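Local atomic coordinates of porin (PDB entry 3T24), a protein that forms an outer-membrane beta-barrel channel of the OprD porin family, probably letting carboxylate-bearing small molecules pass into Pseudomonas aeruginosa. Residues S16-N21 with G44-Y49; K368-K373 with V394-P399; I65-V70 with Y97-I102; Q135-G140 with K158-R163. All coordinates share one frame; numbering follows the deposited sequence.

All four contacts are antiparallel strand pairings of an OprD-family porin; the first three lie next to one another in the barrel wall. Contact 1 is in the middle: Ile17 O meets Leu398 N of contact 2 at 2.8 Å, and Leu47 N meets Gly66 O of contact 3 at 2.7 Å. Contact 3 touches contact 4, where Glu99 OE2 lies 2.7 Å from Thr136 OG1. Contacts 2 and 4 are furthest apart, with centres about 26 Å from each other. Detergent touches Leu47 of contact 1 and Gly66 and Ala100 of contact 3, marking the surface that probably faces lipid. The sulfate at contact 4 is held among arginines.

Contact 1: S16-N21 with G44-Y49; sequences SIELRN and GFLLRY
Leu46 O accepts two hydrogen bonds: Glu18 N reaches Leu46 O over 2.8 Å, tilted out of the carbonyl plane, and a water donates to Leu46 O at 2.6 Å. The CA of Ile17 adds a C-H contact to the same oxygen. The water also hydrogen-bonds Ser16 OG at 3.0 Å and, weakly, Ser16 O and Arg48 NH1. Glu18 has CG anti to its backbone N (chi1 -166°) and an extended chain, which brings it alongside Arg48. There NH1 of Arg48 meets OE1 of Glu18 at 3.0 Å, edge-on in the guanidinium plane, the carboxylate being turned 32° from that plane. The other oxygen, Glu18 OE2, bonds Ser395 OG and lies in a longer salt bridge, 3.5 Å from Arg20 NE; two flanking arginines probably favour the charged carboxylate. Arg20 NH1 is itself held by the carbonyls of Arg131 and Leu132. This pairing belongs to the hairpin of strands 14-30 and 33-50 in the OprD-family barrel, where side chains alternate between two faces, Leu46 sharing that of Glu18 and Arg48. On the other, which detergent touches at Leu47, Ile17 CD1 packs 3.5 Å from Leu47 CG. Beside them Leu19 CD2 approaches Phe45 CD1 obliquely at 3.6 Å.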
loop_
_atom_site.group_PDB
_atom_site.type_symbol
_atom_site.label_atom_id
_atom_site.label_comp_id
_atom_site.label_asym_id
_atom_site.label_seq_id
_atom_site.Cartn_x
_atom_site.Cartn_y
_atom_site.Cartn_z
ATOM N N SER A 16 -20.433 1.859 -9.719
ATOM C CA SER A 16 -19.810 0.841 -10.535
ATOM C C SER A 16 -19.834 -0.495 -9.827
ATOM O O SER A 16 -20.023 -0.587 -8.618
ATOM C CB SER A 16 -18.378 1.237 -10.896
ATOM O OG SER A 16 -17.608 1.398 -9.717
ATOM N N ILE A 17 -19.699 -1.541 -10.611
ATOM C CA ILE A 17 -19.649 -2.858 -10.050
ATOM C C ILE A 17 -18.385 -3.470 -10.599
ATOM O O ILE A 17 -18.123 -3.452 -11.804
ATOM C CB ILE A 17 -20.911 -3.676 -10.409
ATOM C CG1 ILE A 17 -20.777 -5.126 -9.935
ATOM C CG2 ILE A 17 -21.210 -3.593 -11.909
ATOM C CD1 ILE A 17 -20.420 -5.243 -8.460
ATOM N N GLU A 18 -17.557 -3.956 -9.703
ATOM C CA GLU A 18 -16.355 -4.627 -10.138
ATOM C C GLU A 18 -16.474 -6.130 -9.887
ATOM O O GLU A 18 -16.819 -6.560 -8.778
ATOM C CB GLU A 18 -15.127 -4.055 -9.417
ATOM C CG GLU A 18 -13.820 -4.465 -10.064
ATOM C CD GLU A 18 -12.605 -4.103 -9.221
ATOM O OE1 GLU A 18 -12.780 -3.401 -8.199
ATOM O OE2 GLU A 18 -11.479 -4.520 -9.591
ATOM N N LEU A 19 -16.220 -6.910 -10.934
ATOM C CA LEU A 19 -15.935 -8.324 -10.785
ATOM C C LEU A 19 -14.411 -8.554 -10.604
ATOM O O LEU A 19 -13.582 -8.073 -11.387
ATOM C CB LEU A 19 -16.439 -9.094 -11.992
ATOM C CG LEU A 19 -17.932 -8.980 -12.291
ATOM C CD1 LEU A 19 -18.261 -9.843 -13.501
ATOM C CD2 LEU A 19 -18.771 -9.374 -11.075
ATOM N N ARG A 20 -14.050 -9.315 -9.584
ATOM C CA ARG A 20 -12.637 -9.473 -9.256
ATOM C C ARG A 20 -12.318 -10.929 -8.936
ATOM O O ARG A 20 -12.918 -11.530 -8.041
ATOM C CB ARG A 20 -12.261 -8.555 -8.080
ATOM C CG ARG A 20 -10.796 -8.161 -8.036
ATOM C CD ARG A 20 -10.561 -6.839 -7.279
ATOM N NE ARG A 20 -9.251 -6.293 -7.610
ATOM C CZ ARG A 20 -8.151 -6.588 -6.938
ATOM N NH1 ARG A 20 -8.228 -7.394 -5.899
ATOM N NH2 ARG A 20 -6.984 -6.075 -7.290
ATOM N N ASN A 21 -11.395 -11.500 -9.700
ATOM C CA ASN A 21 -10.963 -12.869 -9.462
ATOM C C ASN A 21 -9.512 -12.916 -8.977
ATOM O O ASN A 21 -8.611 -12.344 -9.595
ATOM C CB ASN A 21 -11.167 -13.734 -10.704
ATOM C CG ASN A 21 -11.162 -15.219 -10.377
ATOM O OD1 ASN A 21 -10.156 -15.901 -10.554
ATOM N ND2 ASN A 21 -12.282 -15.716 -9.864
ATOM N N GLY A 44 -14.603 -11.973 -6.208
ATOM C CA GLY A 44 -15.064 -10.763 -5.561
ATOM C C GLY A 44 -16.110 -9.998 -6.372
ATOM O O GLY A 44 -16.096 -10.016 -7.609
ATOM N N PHE A 45 -17.004 -9.318 -5.649
ATOM C CA PHE A 45 -18.024 -8.440 -6.212
ATOM C C PHE A 45 -17.934 -7.136 -5.437
ATOM O O PHE A 45 -18.199 -7.113 -4.229
ATOM C CB PHE A 45 -19.423 -9.039 -6.011
ATOM C CG PHE A 45 -19.585 -10.419 -6.587
ATOM C CD1 PHE A 45 -20.016 -10.594 -7.892
ATOM C CD2 PHE A 45 -19.299 -11.540 -5.825
ATOM C CE1 PHE A 45 -20.152 -11.861 -8.430
ATOM C CE2 PHE A 45 -19.441 -12.816 -6.353
ATOM C CZ PHE A 45 -19.868 -12.975 -7.664
ATOM N N LEU A 46 -17.551 -6.058 -6.119
ATOM C CA LEU A 46 -17.367 -4.768 -5.465
ATOM C C LEU A 46 -18.294 -3.678 -6.001
ATOM O O LEU A 46 -18.131 -3.176 -7.127
ATOM C CB LEU A 46 -15.916 -4.305 -5.568
ATOM C CG LEU A 46 -14.860 -5.244 -4.976
ATOM C CD1 LEU A 46 -14.638 -6.440 -5.886
ATOM C CD2 LEU A 46 -13.538 -4.483 -4.732
ATOM N N LEU A 47 -19.260 -3.311 -5.169
ATOM C CA LEU A 47 -20.226 -2.291 -5.525
ATOM C C LEU A 47 -19.812 -0.984 -4.917
ATOM O O LEU A 47 -19.703 -0.868 -3.694
ATOM C CB LEU A 47 -21.621 -2.669 -5.048
ATOM C CG LEU A 47 -22.325 -3.613 -6.019
ATOM C CD1 LEU A 47 -23.442 -4.387 -5.332
ATOM C CD2 LEU A 47 -22.843 -2.814 -7.211
ATOM N N ARG A 48 -19.569 -0.001 -5.777
ATOM C CA ARG A 48 -19.153 1.323 -5.325
ATOM C C ARG A 48 -20.123 2.423 -5.754
ATOM O O ARG A 48 -20.653 2.420 -6.883
ATOM C CB ARG A 48 -17.761 1.635 -5.845
ATOM C CG ARG A 48 -16.671 0.735 -5.277
ATOM C CD ARG A 48 -15.335 1.179 -5.808
ATOM N NE ARG A 48 -14.208 0.552 -5.119
ATOM C CZ ARG A 48 -13.577 -0.531 -5.563
ATOM N NH1 ARG A 48 -13.970 -1.129 -6.694
ATOM N NH2 ARG A 48 -12.552 -1.019 -4.876
ATOM N N TYR A 49 -20.359 3.352 -4.834
ATOM C CA TYR A 49 -21.136 4.543 -5.129
ATOM C C TYR A 49 -20.519 5.791 -4.511
ATOM O O TYR A 49 -20.156 5.811 -3.328
ATOM C CB TYR A 49 -22.604 4.382 -4.691
ATOM C CG TYR A 49 -23.382 5.685 -4.701
ATOM C CD1 TYR A 49 -23.938 6.181 -5.875
ATOM C CD2 TYR A 49 -23.543 6.423 -3.538
ATOM C CE1 TYR A 49 -24.628 7.370 -5.888
ATOM C CE2 TYR A 49 -24.229 7.603 -3.538
ATOM C CZ TYR A 49 -24.774 8.075 -4.712
ATOM O OH TYR A 49 -25.460 9.258 -4.687
HETATM O O HOH W 1 -16.995 -0.999 -8.109
#

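Contact 2: K368-K373 with V394-P399; sequences KNLGVK and VSYTLP
Leu370 CD1 sits in the apolar centre, 3.9 Å from Val394 CG1 and equally far from Tyr396 CB. The leucine gets there with CG anti to its backbone N (chi1 174°), which swings the branch across to strand 394-399, close to the carbonyl oxygen of Ser395. The side chains of Leu370 and Tyr396 cross at about a right angle. Further along, Val372 and Val394 meet more loosely, their CG2 methyls 4.4 Å apart. The tyrosine presents the edge of its ring to the backbone of residues 368-370: CD1 of Tyr396 is 3.7 Å from CA of Leu370, and CE1 of Tyr396 comes within 3.2 Å of the carbonyl oxygen of Lys368, which lies near the ring plane. At the polar edge, Gly371 and Ser395 form a hydrogen-bonded antiparallel pair. Gly371 N donates to Ser395 O over 2.7 Å, and Ser395 N returns a bond of the same length to Gly371 O. That last oxygen also receives a C-H contact from Val394 CA. The hydroxyl of Ser395 turns to Glu18 on the neighbouring strand, while Lys368 NZ bonds the carbonyl of Gln363. Strands 371-381 and 386-399 make the final beta hairpin of the chain, and the second of them pairs with strand 14-30, the pairing of first strand with last that closes the barrel, as in other porins.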
loop_
_atom_site.group_PDB
_atom_site.type_symbol
_atom_site.label_atom_id
_atom_site.label_comp_id
_atom_site.label_asym_id
_atom_site.label_seq_id
_atom_site.Cartn_x
_atom_site.Cartn_y
_atom_site.Cartn_z
ATOM N N LYS A 368 -13.085 -5.169 -23.763
ATOM C CA LYS A 368 -12.392 -3.927 -23.438
ATOM C C LYS A 368 -12.379 -3.633 -21.937
ATOM O O LYS A 368 -13.367 -3.844 -21.240
ATOM C CB LYS A 368 -12.984 -2.746 -24.207
ATOM C CG LYS A 368 -12.219 -1.445 -23.999
ATOM C CD LYS A 368 -12.869 -0.283 -24.729
ATOM C CE LYS A 368 -12.163 1.025 -24.419
ATOM N NZ LYS A 368 -10.738 0.996 -24.844
ATOM N N ASN A 369 -11.237 -3.155 -21.455
ATOM C CA ASN A 369 -11.063 -2.786 -20.051
ATOM C C ASN A 369 -10.902 -3.958 -19.094
ATOM O O ASN A 369 -10.623 -3.758 -17.917
ATOM C CB ASN A 369 -12.188 -1.868 -19.583
ATOM C CG ASN A 369 -12.219 -0.570 -20.348
ATOM O OD1 ASN A 369 -11.280 -0.253 -21.084
ATOM N ND2 ASN A 369 -13.293 0.194 -20.182
ATOM N N LEU A 370 -11.089 -5.176 -19.590
ATOM C CA LEU A 370 -10.793 -6.343 -18.776
ATOM C C LEU A 370 -9.312 -6.295 -18.439
ATOM O O LEU A 370 -8.475 -6.152 -19.335
ATOM C CB LEU A 370 -11.114 -7.639 -19.520
ATOM C CG LEU A 370 -10.704 -8.928 -18.799
ATOM C CD1 LEU A 370 -11.543 -9.173 -17.559
ATOM C CD2 LEU A 370 -10.805 -10.108 -19.740
ATOM N N GLY A 371 -8.999 -6.387 -17.151
ATOM C CA GLY A 371 -7.620 -6.400 -16.700
ATOM C C GLY A 371 -7.167 -7.750 -16.168
ATOM O O GLY A 371 -7.890 -8.419 -15.432
ATOM N N VAL A 372 -5.953 -8.149 -16.536
ATOM C CA VAL A 372 -5.374 -9.395 -16.043
ATOM C C VAL A 372 -3.923 -9.157 -15.645
ATOM O O VAL A 372 -3.147 -8.572 -16.404
ATOM C CB VAL A 372 -5.460 -10.504 -17.110
ATOM C CG1 VAL A 372 -4.870 -10.018 -18.415
ATOM C CG2 VAL A 372 -4.764 -11.755 -16.642
ATOM N N LYS A 373 -3.555 -9.587 -14.447
ATOM C CA LYS A 373 -2.202 -9.322 -13.961
ATOM C C LYS A 373 -1.607 -10.531 -13.274
ATOM O O LYS A 373 -2.222 -11.108 -12.373
ATOM C CB LYS A 373 -2.172 -8.108 -13.023
ATOM C CG LYS A 373 -0.764 -7.620 -12.682
ATOM C CD LYS A 373 -0.773 -6.214 -12.060
ATOM C CE LYS A 373 0.658 -5.686 -11.843
ATOM N NZ LYS A 373 0.716 -4.286 -11.303
ATOM N N VAL A 394 -7.665 -11.155 -11.893
ATOM C CA VAL A 394 -8.492 -10.825 -13.059
ATOM C C VAL A 394 -9.539 -9.813 -12.650
ATOM O O VAL A 394 -10.285 -10.028 -11.694
ATOM C CB VAL A 394 -9.214 -12.046 -13.656
ATOM C CG1 VAL A 394 -10.175 -11.592 -14.754
ATOM C CG2 VAL A 394 -8.215 -13.071 -14.208
ATOM N N SER A 395 -9.593 -8.696 -13.363
ATOM C CA SER A 395 -10.423 -7.585 -12.920
ATOM C C SER A 395 -11.216 -6.890 -14.036
ATOM O O SER A 395 -10.681 -6.536 -15.093
ATOM C CB SER A 395 -9.568 -6.577 -12.148
ATOM O OG SER A 395 -10.340 -5.456 -11.753
ATOM N N TYR A 396 -12.499 -6.681 -13.788
ATOM C CA TYR A 396 -13.337 -5.983 -14.756
ATOM C C TYR A 396 -14.283 -5.057 -14.029
ATOM O O TYR A 396 -15.072 -5.511 -13.195
ATOM C CB TYR A 396 -14.138 -6.973 -15.605
ATOM C CG TYR A 396 -14.946 -6.305 -16.693
ATOM C CD1 TYR A 396 -14.328 -5.841 -17.845
ATOM C CD2 TYR A 396 -16.320 -6.135 -16.574
ATOM C CE1 TYR A 396 -15.041 -5.224 -18.852
ATOM C CE2 TYR A 396 -17.054 -5.515 -17.589
ATOM C CZ TYR A 396 -16.403 -5.065 -18.729
ATOM O OH TYR A 396 -17.098 -4.438 -19.746
ATOM N N THR A 397 -14.201 -3.764 -14.342
ATOM C CA THR A 397 -15.059 -2.757 -13.719
ATOM C C THR A 397 -16.126 -2.200 -14.673
ATOM O O THR A 397 -15.814 -1.702 -15.753
ATOM C CB THR A 397 -14.227 -1.586 -13.154
ATOM O OG1 THR A 397 -13.338 -2.070 -12.128
ATOM C CG2 THR A 397 -15.152 -0.518 -12.577
ATOM N N LEU A 398 -17.389 -2.285 -14.272
ATOM C CA LEU A 398 -18.480 -1.781 -15.103
ATOM C C LEU A 398 -19.226 -0.635 -14.428
ATOM O O LEU A 398 -19.924 -0.833 -13.435
ATOM C CB LEU A 398 -19.463 -2.900 -15.451
ATOM C CG LEU A 398 -20.701 -2.451 -16.247
ATOM C CD1 LEU A 398 -20.334 -1.911 -17.640
ATOM C CD2 LEU A 398 -21.714 -3.584 -16.357
ATOM N N PRO A 399 -19.073 0.574 -14.971
ATOM C CA PRO A 399 -19.814 1.745 -14.501
ATOM C C PRO A 399 -21.288 1.441 -14.585
ATOM O O PRO A 399 -21.711 0.731 -15.493
ATOM C CB PRO A 399 -19.478 2.811 -15.541
ATOM C CG PRO A 399 -18.175 2.362 -16.145
ATOM C CD PRO A 399 -18.239 0.869 -16.148
#

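Contact 3: I65-V70 with Y97-I102; sequences IGLLGV and YGEAGI. With C8E ((hydroxyethyloxy)tri(ethyloxy)octane), chain N.
Ile65 and Gly101 exchange two short backbone hydrogen bonds, Ile65 N to Gly101 O at 2.6 Å and Gly101 N to Ile65 O at 2.7 Å. At the other end Gly69 N reaches Tyr97 O over 2.7 Å, and between them Leu67 and Glu99 bond in both directions. Side chains pack onto the glycines: Ile65 CG2 lies 3.2 Å from Gly101 N, and the Tyr97 ring lays one face on Gly69, whose CA is 4.2 Å from its centroid. Having CG between its backbone N and carbonyl carbon (chi1 58°) brings the Tyr97 ring to that glycine. Leu67 and Glu99 run side by side, with CD1 of the leucine 3.8 Å from OE2 of the glutamate, which bonds Thr136. On the opposite face a detergent lies over the strands, its C13 3.6 Å from Ala100 CB. Strand 58-73 is flanked by strand 33-50, whose Leu46 and Phe45 touch Leu67 and Leu68; beyond Tyr97 lie the loop residues Leu132 and Leu133.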
loop_
_atom_site.group_PDB
_atom_site.type_symbol
_atom_site.label_atom_id
_atom_site.label_comp_id
_atom_site.label_asym_id
_atom_site.label_seq_id
_atom_site.Cartn_x
_atom_site.Cartn_y
_atom_site.Cartn_z
ATOM N N ILE A 65 -20.156 1.559 0.040
ATOM C CA ILE A 65 -19.318 0.486 -0.467
ATOM C C ILE A 65 -19.931 -0.871 -0.092
ATOM O O ILE A 65 -20.316 -1.102 1.056
ATOM C CB ILE A 65 -17.873 0.646 0.063
ATOM C CG1 ILE A 65 -16.872 -0.010 -0.875
ATOM C CG2 ILE A 65 -17.738 0.125 1.480
ATOM C CD1 ILE A 65 -16.589 0.804 -2.085
ATOM N N GLY A 66 -20.065 -1.743 -1.087
ATOM C CA GLY A 66 -20.536 -3.105 -0.887
ATOM C C GLY A 66 -19.509 -4.110 -1.399
ATOM O O GLY A 66 -19.321 -4.278 -2.607
ATOM N N LEU A 67 -18.830 -4.780 -0.474
ATOM C CA LEU A 67 -17.769 -5.696 -0.854
ATOM C C LEU A 67 -18.124 -7.131 -0.458
ATOM O O LEU A 67 -18.374 -7.428 0.712
ATOM C CB LEU A 67 -16.463 -5.271 -0.196
ATOM C CG LEU A 67 -16.041 -3.811 -0.422
ATOM C CD1 LEU A 67 -14.892 -3.440 0.507
ATOM C CD2 LEU A 67 -15.671 -3.567 -1.879
ATOM N N LEU A 68 -18.172 -8.019 -1.443
ATOM C CA LEU A 68 -18.488 -9.409 -1.160
ATOM C C LEU A 68 -17.418 -10.309 -1.719
ATOM O O LEU A 68 -17.168 -10.300 -2.930
ATOM C CB LEU A 68 -19.826 -9.817 -1.769
ATOM C CG LEU A 68 -20.104 -11.322 -1.718
ATOM C CD1 LEU A 68 -20.095 -11.853 -0.287
ATOM C CD2 LEU A 68 -21.426 -11.599 -2.354
ATOM N N GLY A 69 -16.807 -11.092 -0.831
ATOM C CA GLY A 69 -15.822 -12.075 -1.226
ATOM C C GLY A 69 -16.285 -13.495 -0.959
ATOM O O GLY A 69 -16.908 -13.795 0.065
ATOM N N VAL A 70 -15.978 -14.388 -1.885
ATOM C CA VAL A 70 -16.343 -15.781 -1.700
ATOM C C VAL A 70 -15.209 -16.702 -2.122
ATOM O O VAL A 70 -14.723 -16.631 -3.254
ATOM C CB VAL A 70 -17.689 -16.133 -2.411
ATOM C CG1 VAL A 70 -18.015 -15.123 -3.490
ATOM C CG2 VAL A 70 -17.663 -17.522 -2.970
ATOM N N TYR A 97 -17.268 -13.458 2.936
ATOM C CA TYR A 97 -16.826 -12.402 3.820
ATOM C C TYR A 97 -16.917 -11.074 3.065
ATOM O O TYR A 97 -17.245 -11.041 1.882
ATOM C CB TYR A 97 -15.385 -12.682 4.316
ATOM C CG TYR A 97 -14.384 -12.827 3.193
ATOM C CD1 TYR A 97 -13.635 -11.741 2.763
ATOM C CD2 TYR A 97 -14.228 -14.036 2.526
ATOM C CE1 TYR A 97 -12.737 -11.856 1.704
ATOM C CE2 TYR A 97 -13.331 -14.165 1.466
ATOM C CZ TYR A 97 -12.585 -13.073 1.069
ATOM O OH TYR A 97 -11.696 -13.194 0.028
ATOM N N GLY A 98 -16.624 -9.984 3.759
ATOM C CA GLY A 98 -16.682 -8.666 3.171
ATOM C C GLY A 98 -17.377 -7.692 4.107
ATOM O O GLY A 98 -17.512 -7.949 5.310
ATOM N N GLU A 99 -17.839 -6.578 3.544
ATOM C CA GLU A 99 -18.418 -5.509 4.340
ATOM C C GLU A 99 -19.222 -4.525 3.503
ATOM O O GLU A 99 -19.087 -4.453 2.278
ATOM C CB GLU A 99 -17.312 -4.741 5.062
ATOM C CG GLU A 99 -16.188 -4.308 4.128
ATOM C CD GLU A 99 -15.273 -3.263 4.743
ATOM O OE1 GLU A 99 -15.640 -2.685 5.785
ATOM O OE2 GLU A 99 -14.188 -3.005 4.181
ATOM N N ALA A 100 -20.064 -3.769 4.192
ATOM C CA ALA A 100 -20.772 -2.653 3.593
ATOM C C ALA A 100 -20.360 -1.424 4.375
ATOM O O ALA A 100 -20.286 -1.451 5.607
ATOM C CB ALA A 100 -22.288 -2.865 3.651
ATOM N N GLY A 101 -20.057 -0.352 3.661
ATOM C CA GLY A 101 -19.565 0.851 4.302
ATOM C C GLY A 101 -20.252 2.080 3.755
ATOM O O GLY A 101 -20.506 2.181 2.544
ATOM N N ILE A 102 -20.577 2.995 4.659
ATOM C CA ILE A 102 -21.098 4.306 4.302
ATOM C C ILE A 102 -20.122 5.376 4.789
ATOM O O ILE A 102 -19.485 5.227 5.834
ATOM C CB ILE A 102 -22.464 4.551 4.940
ATOM C CG1 ILE A 102 -23.510 3.631 4.309
ATOM C CG2 ILE A 102 -22.897 6.004 4.740
ATOM C CD1 ILE A 102 -24.207 4.252 3.108
HETATM C C7 C8E N . -23.581 -0.105 -3.288
HETATM C C8 C8E N . -23.281 -0.359 -1.813
HETATM O O9 C8E N . -24.484 -0.375 -1.072
HETATM C C10 C8E N . -24.373 -1.061 0.159
HETATM C C11 C8E N . -24.931 -0.079 1.182
HETATM O O12 C8E N . -25.418 -0.730 2.337
HETATM C C13 C8E N . -24.784 -0.219 3.491
HETATM C C14 C8E N . -25.286 -0.919 4.748
HETATM O O15 C8E N . -24.862 -0.150 5.854
HETATM C C16 C8E N . -23.603 -0.572 6.337
HETATM C C17 C8E N . -23.700 -0.896 7.821
HETATM O O18 C8E N . -24.601 -1.953 8.083
HETATM C C19 C8E N . -24.135 -2.799 9.116
HETATM C C20 C8E N . -25.078 -2.789 10.318
HETATM O O21 C8E N . -26.011 -1.733 10.220
#

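Contact 4: Q135-G140 with K158-R163; sequences QTFQGG and KKVNQR. With SO4 (sulfate ion), chain F.
Gln135 reaches toward Gln162 with an extended chain: CB is 4.1 Å from Asn161 O, CG meets Gln162 OE1 (3.7 Å) and Val160 CG2 (3.8 Å), and CD is likewise 3.7 Å from Gln162 OE1. At the tip NE2 of Gln135 donates to OE1 of Gln162 at 2.9 Å, a bent bond (135°) between amides whose planes differ by 26°; OE1 of Gln135 turns to Asn128 N. The same Val160 methyl lies over one face of the Phe137 ring, CG2 being 4.0 Å from its centroid. In this OprD-family porin, strands 136-138 and 158-161 pair antiparallel, with a classic beta bulge where Lys158 and Lys159 both face Gln138. There Lys158 N donates to Gln138 O at 2.7 Å, and Gln138 N to Lys159 O. Beyond, the extended Arg163 holds a sulfate, with NH1 and NH2 of Arg163 each 2.6 Å from sulfate O4. Arg131, Ser130 and Arg391 also bond this ion, probably from the crystallisation liquor; such a basic site is consistent with a channel for carboxylates.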
loop_
_atom_site.group_PDB
_atom_site.type_symbol
_atom_site.label_atom_id
_atom_site.label_comp_id
_atom_site.label_asym_id
_atom_site.label_seq_id
_atom_site.Cartn_x
_atom_site.Cartn_y
_atom_site.Cartn_z
ATOM N N GLN A 135 -8.391 -3.450 2.346
ATOM C CA GLN A 135 -8.422 -3.131 3.761
ATOM C C GLN A 135 -9.078 -1.751 3.880
ATOM O O GLN A 135 -8.764 -0.849 3.108
ATOM C CB GLN A 135 -6.972 -3.087 4.287
ATOM C CG GLN A 135 -6.801 -2.686 5.742
ATOM C CD GLN A 135 -5.339 -2.477 6.119
ATOM O OE1 GLN A 135 -4.579 -1.869 5.366
ATOM N NE2 GLN A 135 -4.936 -3.002 7.280
ATOM N N THR A 136 -10.004 -1.587 4.821
ATOM C CA THR A 136 -10.609 -0.282 5.050
ATOM C C THR A 136 -10.577 0.063 6.530
ATOM O O THR A 136 -10.347 -0.800 7.362
ATOM C CB THR A 136 -12.089 -0.245 4.616
ATOM O OG1 THR A 136 -12.861 -1.050 5.518
ATOM C CG2 THR A 136 -12.273 -0.745 3.167
ATOM N N PHE A 137 -10.858 1.321 6.853
ATOM C CA PHE A 137 -10.850 1.794 8.231
ATOM C C PHE A 137 -12.131 2.554 8.561
ATOM O O PHE A 137 -12.805 3.056 7.671
ATOM C CB PHE A 137 -9.646 2.714 8.460
ATOM C CG PHE A 137 -8.319 2.005 8.379
ATOM C CD1 PHE A 137 -7.706 1.806 7.162
ATOM C CD2 PHE A 137 -7.707 1.521 9.522
ATOM C CE1 PHE A 137 -6.524 1.139 7.089
ATOM C CE2 PHE A 137 -6.500 0.854 9.455
ATOM C CZ PHE A 137 -5.902 0.671 8.235
ATOM N N GLN A 138 -12.456 2.644 9.846
ATOM C CA GLN A 138 -13.543 3.503 10.295
ATOM C C GLN A 138 -12.960 4.677 11.067
ATOM O O GLN A 138 -12.075 4.506 11.901
ATOM C CB GLN A 138 -14.517 2.727 11.191
ATOM C CG GLN A 138 -15.083 1.464 10.563
ATOM C CD GLN A 138 -16.064 1.763 9.445
ATOM O OE1 GLN A 138 -16.984 2.561 9.615
ATOM N NE2 GLN A 138 -15.869 1.131 8.294
ATOM N N GLY A 139 -13.450 5.875 10.800
ATOM C CA GLY A 139 -12.969 7.036 11.521
ATOM C C GLY A 139 -13.405 8.307 10.836
ATOM O O GLY A 139 -14.447 8.350 10.210
ATOM N N GLY A 140 -12.586 9.341 10.950
ATOM C CA GLY A 140 -12.886 10.628 10.370
ATOM C C GLY A 140 -11.608 11.259 9.877
ATOM O O GLY A 140 -10.559 11.150 10.522
ATOM N N LYS A 158 -10.402 4.478 14.021
ATOM C CA LYS A 158 -10.771 3.785 15.249
ATOM C C LYS A 158 -10.765 2.269 15.104
ATOM O O LYS A 158 -10.656 1.545 16.090
ATOM C CB LYS A 158 -12.164 4.239 15.709
ATOM C CG LYS A 158 -12.243 5.698 16.079
ATOM C CD LYS A 158 -13.694 6.123 16.344
ATOM C CE LYS A 158 -13.768 7.587 16.787
ATOM N NZ LYS A 158 -15.166 8.119 16.818
ATOM N N LYS A 159 -10.886 1.804 13.869
ATOM C CA LYS A 159 -11.183 0.408 13.579
ATOM C C LYS A 159 -10.663 0.090 12.200
ATOM O O LYS A 159 -10.602 0.966 11.327
ATOM C CB LYS A 159 -12.696 0.185 13.565
ATOM C CG LYS A 159 -13.363 0.213 14.912
ATOM C CD LYS A 159 -13.190 -1.132 15.535
ATOM C CE LYS A 159 -12.776 -1.016 16.970
ATOM N NZ LYS A 159 -13.923 -0.602 17.794
ATOM N N VAL A 160 -10.302 -1.169 12.002
ATOM C CA VAL A 160 -9.817 -1.617 10.722
ATOM C C VAL A 160 -10.643 -2.811 10.295
ATOM O O VAL A 160 -11.109 -3.604 11.134
ATOM C CB VAL A 160 -8.318 -1.978 10.772
ATOM C CG1 VAL A 160 -8.062 -3.032 11.829
ATOM C CG2 VAL A 160 -7.833 -2.426 9.400
ATOM N N ASN A 161 -10.881 -2.902 8.995
ATOM C CA ASN A 161 -11.586 -4.038 8.431
ATOM C C ASN A 161 -10.618 -4.639 7.463
ATOM O O ASN A 161 -10.396 -4.094 6.367
ATOM C CB ASN A 161 -12.889 -3.634 7.726
ATOM C CG ASN A 161 -13.678 -4.849 7.201
ATOM O OD1 ASN A 161 -13.107 -5.759 6.588
ATOM N ND2 ASN A 161 -14.992 -4.870 7.458
ATOM N N GLN A 162 -10.006 -5.736 7.893
ATOM C CA GLN A 162 -8.953 -6.360 7.121
ATOM C C GLN A 162 -9.536 -6.945 5.841
ATOM O O GLN A 162 -10.731 -7.215 5.747
ATOM C CB GLN A 162 -8.259 -7.443 7.944
ATOM C CG GLN A 162 -7.711 -6.965 9.285
ATOM C CD GLN A 162 -6.519 -6.018 9.143
ATOM O OE1 GLN A 162 -6.236 -5.521 8.056
ATOM N NE2 GLN A 162 -5.816 -5.768 10.253
ATOM N N ARG A 163 -8.677 -7.140 4.857
ATOM C CA ARG A 163 -9.087 -7.597 3.535
ATOM C C ARG A 163 -9.835 -8.943 3.516
ATOM O O ARG A 163 -10.691 -9.174 2.668
ATOM C CB ARG A 163 -7.835 -7.708 2.684
ATOM C CG ARG A 163 -6.789 -8.613 3.313
ATOM C CD ARG A 163 -5.575 -8.685 2.443
ATOM N NE ARG A 163 -4.529 -9.551 2.987
ATOM C CZ ARG A 163 -3.271 -9.520 2.560
ATOM N NH1 ARG A 163 -2.944 -8.655 1.610
ATOM N NH2 ARG A 163 -2.336 -10.323 3.086
HETATM S S SO4 F . 0.157 -9.329 0.519
HETATM O O1 SO4 F . 1.058 -8.208 0.261
HETATM O O2 SO4 F . -0.908 -9.376 -0.478
HETATM O O3 SO4 F . 0.853 -10.608 0.450
HETATM O O4 SO4 F . -0.408 -9.140 1.857
#